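Local coordinates for protein fructose-bisphosphate aldolase (Thermus caldophilus, PDB 2FJK) that belongs to the class II aldolase family, has a TIM-barrel fold and assembles as a tetramer, with 1,3-dihydroxyacetonephosphate bound in a pocket, at residues Gly51-Gly56 with Leu92-Thr97; Val77-Asp80 with Glu86-Leu89. All coordinates share one frame; numbering follows the deposited sequence.

Contact 1 (Gly51-Gly56 with Leu92-Thr97); sequences GAMKYG and LREGFT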
# COMPACT_ATOMS: atom_id res chain seq x y z
N GLY A 51 18.70 12.59 -7.38
CA GLY A 51 19.73 11.66 -6.96
C GLY A 51 19.14 10.68 -5.96
O GLY A 51 19.42 9.48 -5.99
N ALA A 52 18.28 11.19 -5.07
CA ALA A 52 17.62 10.36 -4.08
C ALA A 52 16.77 9.34 -4.80
O ALA A 52 16.82 8.15 -4.49
CB ALA A 52 16.75 11.22 -3.16
N MSE A 53 15.99 9.79 -5.77
CA MSE A 53 15.14 8.88 -6.52
C MSE A 53 15.91 7.79 -7.25
O MSE A 53 15.45 6.65 -7.31
CB MSE A 53 14.26 9.67 -7.48
CG MSE A 53 13.07 10.32 -6.77
SE MSE A 53 11.96 11.29 -7.99
CE MSE A 53 10.83 9.83 -8.58
N LYS A 54 17.07 8.12 -7.81
CA LYS A 54 17.88 7.13 -8.51
C LYS A 54 18.47 6.17 -7.48
O LYS A 54 18.39 4.95 -7.64
CB LYS A 54 19.02 7.81 -9.27
CG LYS A 54 19.91 6.86 -10.06
CD LYS A 54 21.13 7.59 -10.63
CE LYS A 54 21.73 6.87 -11.83
NZ LYS A 54 22.25 5.51 -11.51
N TYR A 55 19.04 6.72 -6.41
CA TYR A 55 19.64 5.92 -5.34
C TYR A 55 18.62 5.05 -4.61
O TYR A 55 18.84 3.86 -4.37
CB TYR A 55 20.32 6.84 -4.32
CG TYR A 55 21.01 6.10 -3.19
CD1 TYR A 55 22.26 5.52 -3.37
CD2 TYR A 55 20.39 5.96 -1.95
CE1 TYR A 55 22.89 4.84 -2.34
CE2 TYR A 55 21.00 5.27 -0.90
CZ TYR A 55 22.25 4.71 -1.10
OH TYR A 55 22.87 4.06 -0.07
N GLY A 56 17.49 5.67 -4.25
CA GLY A 56 16.47 4.95 -3.52
C GLY A 56 15.51 4.12 -4.36
O GLY A 56 15.07 3.05 -3.93
N LEU A 92 5.26 12.37 -10.20
CA LEU A 92 3.79 12.28 -10.11
C LEU A 92 3.38 10.82 -10.02
O LEU A 92 2.47 10.46 -9.26
CB LEU A 92 3.13 12.90 -11.35
CG LEU A 92 3.39 14.38 -11.61
CD1 LEU A 92 2.63 14.82 -12.87
CD2 LEU A 92 2.97 15.19 -10.40
N ARG A 93 4.05 10.00 -10.83
CA ARG A 93 3.82 8.56 -10.89
C ARG A 93 4.12 7.87 -9.56
O ARG A 93 3.48 6.88 -9.21
CB ARG A 93 4.70 7.95 -11.97
CG ARG A 93 4.69 6.42 -12.02
CD ARG A 93 3.40 5.90 -12.61
NE ARG A 93 3.51 4.48 -12.96
CZ ARG A 93 2.53 3.77 -13.51
NH1 ARG A 93 1.37 4.33 -13.79
NH2 ARG A 93 2.73 2.49 -13.79
N GLU A 94 5.11 8.39 -8.83
CA GLU A 94 5.49 7.80 -7.55
C GLU A 94 4.74 8.41 -6.36
O GLU A 94 5.12 8.21 -5.21
CB GLU A 94 6.99 7.95 -7.31
CG GLU A 94 7.84 6.87 -7.95
CD GLU A 94 7.02 5.65 -8.35
OE1 GLU A 94 5.79 5.66 -8.13
OE2 GLU A 94 7.61 4.69 -8.88
N GLY A 95 3.67 9.16 -6.64
CA GLY A 95 2.87 9.72 -5.56
C GLY A 95 3.29 10.99 -4.83
O GLY A 95 2.71 11.31 -3.79
N PHE A 96 4.27 11.72 -5.35
CA PHE A 96 4.69 12.95 -4.71
C PHE A 96 3.51 13.91 -4.69
O PHE A 96 2.69 13.92 -5.61
CB PHE A 96 5.88 13.57 -5.45
CG PHE A 96 7.17 12.80 -5.27
CD1 PHE A 96 7.18 11.41 -5.25
CD2 PHE A 96 8.38 13.47 -5.16
CE1 PHE A 96 8.38 10.70 -5.12
CE2 PHE A 96 9.59 12.77 -5.04
CZ PHE A 96 9.59 11.39 -5.02
N THR A 97 3.43 14.71 -3.64
CA THR A 97 2.33 15.66 -3.49
C THR A 97 2.69 17.08 -3.92
O THR A 97 1.85 17.98 -3.89
CB THR A 97 1.85 15.66 -2.03
OG1 THR A 97 2.93 16.07 -1.18
CG2 THR A 97 1.40 14.27 -1.64
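Met-53, in the first part of helix 50-68, faces Glu-94 just past the C-terminal end of helix 85-93, their CA atoms 9.8 Å apart and both CB atoms directed across the gap. The contact joins the start of helix 50-68 to the turn that ends helix 85-93, on the outside of the TIM barrel, and at its centre is a Met-aromatic pair. Residue 53 is modelled as selenomethionine, and its SE lies 3.8 Å from CZ of Phe-96. The approach is oblique, with SE 4.6 Å from the ring centroid and 47° off the ring normal. The two side chains arrive from opposite directions and meet near the far end of the ring, where CG of Met-53 is also 4.0 Å from CZ of Phe-96. A bend at chi3 (86°) turns the methyl toward Glu-94, whose CG it approaches to 4.3 Å with CE. No hydrogen bond crosses between the segments, and the contact is small, burying 109 Å² in all. A Schellman motif ends helix 85-93 here: Gly-95, with positive phi (81°), is its C-prime residue, Gly-95 N bonds to Leu-92 O at 3.2 Å, and Phe-96 N bonds to Ala-91 O. Thr-61, about two turns further along helix 50-68, also touches Phe-96 and Glu-94. At the ring's edge, in its plane, lies the carbonyl oxygen Glu-94 O, 3.8 Å from Phe-96 CD1.

Contact 2 (Val77-Asp80 with Glu86-Leu89); sequences VHLD and ESVL. With 13P (1,3-dihydroxyacetonephosphate), chain E.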
# COMPACT_ATOMS: atom_id res chain seq x y z
N VAL A 77 5.47 15.39 0.45
CA VAL A 77 6.57 14.72 -0.23
C VAL A 77 6.87 15.50 -1.52
O VAL A 77 6.09 15.44 -2.48
CB VAL A 77 6.20 13.25 -0.54
CG1 VAL A 77 7.32 12.56 -1.29
CG2 VAL A 77 5.88 12.51 0.78
N HIS A 78 7.98 16.25 -1.54
CA HIS A 78 8.37 17.08 -2.68
C HIS A 78 9.57 16.57 -3.49
O HIS A 78 10.50 15.99 -2.93
CB HIS A 78 8.70 18.51 -2.23
CG HIS A 78 7.53 19.26 -1.69
ND1 HIS A 78 7.43 20.64 -1.77
CD2 HIS A 78 6.41 18.85 -1.04
CE1 HIS A 78 6.31 21.04 -1.21
NE2 HIS A 78 5.67 19.97 -0.75
N LEU A 79 9.55 16.84 -4.79
CA LEU A 79 10.63 16.43 -5.69
C LEU A 79 11.92 17.23 -5.47
O LEU A 79 12.97 16.65 -5.23
CB LEU A 79 10.18 16.55 -7.15
CG LEU A 79 11.27 16.50 -8.24
CD1 LEU A 79 12.11 15.23 -8.12
CD2 LEU A 79 10.61 16.56 -9.62
N ASP A 80 11.87 18.55 -5.54
CA ASP A 80 13.09 19.33 -5.31
C ASP A 80 14.07 19.36 -6.51
O ASP A 80 14.76 18.38 -6.82
CB ASP A 80 13.82 18.78 -4.06
CG ASP A 80 14.93 19.69 -3.58
OD1 ASP A 80 14.69 20.91 -3.45
OD2 ASP A 80 16.05 19.18 -3.31
N GLU A 86 9.95 15.07 -17.80
CA GLU A 86 9.90 13.63 -17.57
C GLU A 86 10.25 13.27 -16.13
O GLU A 86 9.80 12.26 -15.61
CB GLU A 86 10.87 12.92 -18.52
CG GLU A 86 10.82 13.42 -19.96
CD GLU A 86 11.81 14.55 -20.22
OE1 GLU A 86 13.04 14.29 -20.15
OE2 GLU A 86 11.37 15.69 -20.50
N SER A 87 11.08 14.11 -15.51
CA SER A 87 11.48 13.89 -14.12
C SER A 87 10.28 14.16 -13.23
O SER A 87 10.03 13.44 -12.26
CB SER A 87 12.62 14.84 -13.74
OG SER A 87 12.99 14.67 -12.38
N VAL A 88 9.54 15.22 -13.56
CA VAL A 88 8.35 15.57 -12.80
C VAL A 88 7.29 14.49 -12.99
O VAL A 88 6.56 14.15 -12.05
CB VAL A 88 7.81 16.94 -13.25
CG1 VAL A 88 6.40 17.16 -12.71
CG2 VAL A 88 8.74 18.02 -12.77
N LEU A 89 7.21 13.93 -14.20
CA LEU A 89 6.24 12.89 -14.48
C LEU A 89 6.53 11.65 -13.65
O LEU A 89 5.61 10.96 -13.21
CB LEU A 89 6.24 12.53 -15.97
CG LEU A 89 5.67 13.53 -16.97
CD1 LEU A 89 5.69 12.91 -18.37
CD2 LEU A 89 4.22 13.91 -16.59
P 13P E . 22.05 22.52 1.48
O1P 13P E . 23.31 21.82 0.77
O2P 13P E . 22.54 23.96 1.93
O3P 13P E . 21.65 21.69 2.74
O1 13P E . 20.84 22.58 0.43
C1 13P E . 19.51 22.45 0.91
C2 13P E . 18.63 22.83 -0.26
O2 13P E . 18.82 23.89 -0.84
C3 13P E . 17.50 21.90 -0.72
O3 13P E . 16.89 22.41 -1.90
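Leu-79, the first residue beyond strand 75-78, packs against Val-88 on helix 85-93, with 7.5 Å between their CA atoms. This is the strand-to-helix packing of a beta-alpha-beta unit in a TIM barrel, closed over five intervening residues. One methyl does most of the touching. CD2 of Leu-79 lies 3.9 Å from CG2 of Val-88 and 4.0 Å from CA of Val-88, and the two side chains cross at about a right angle. The third neighbour of that methyl is a hydroxyl: OG of Ser-87 stands 4.1 Å from CD2 of Leu-79, a packing distance, while its hydrogen bond goes to Glu-50. Leu-79 reaches the helix because CG is anti to the backbone N (chi1 165°), and it also touches Met-53 and Phe-96, so several parts of the fold close around it. All three touching residues are buried, and no hydrogen bond crosses between the segments.

Away from the strand the helix has no contact with residues 77-80: Glu-86, largely exposed, touches Ala-124 of a neighbouring subunit, and the buried Leu-89, its CB directed away, packs on Ala-121 of that subunit.

After Leu-79 the chain turns through positive phi at Asp-80 (78°); the CA-CB bond of Asp-80 runs nearly opposite to that of Leu-79, and with CG anti to the backbone N (chi1 -168°) the carboxylate meets the ligand. There O3 of 1,3-dihydroxyacetonephosphate donates a hydrogen bond of 3.1 Å to OD1 of Asp-80, an atom that has a weak second bond to His-208. The chemistry thus divides between neighbours: apolar contacts hold Leu-79 against the helix, and the adjacent carboxylate faces the ligand as an acceptor.

From the N terminus, the chain enters helix 50-68, runs through strand 75-78 and helix 85-93, and reaches the turn before strand 98-101. Contact 1 closes the outer loop, with 35 residues between its segments; contact 2, bridging five residues, is nested entirely inside it. Both use helix 85-93, and their centres are 7 Å apart. They also touch directly: Thr-97 N lies 3.0 Å from Val-77 O, a probable hydrogen bond, and Phe-96 CD2 packs 3.6 Å from Leu-79 N. Together they tie two successive outer helices to the end of one barrel strand, and both also reach the same neighbouring subunit.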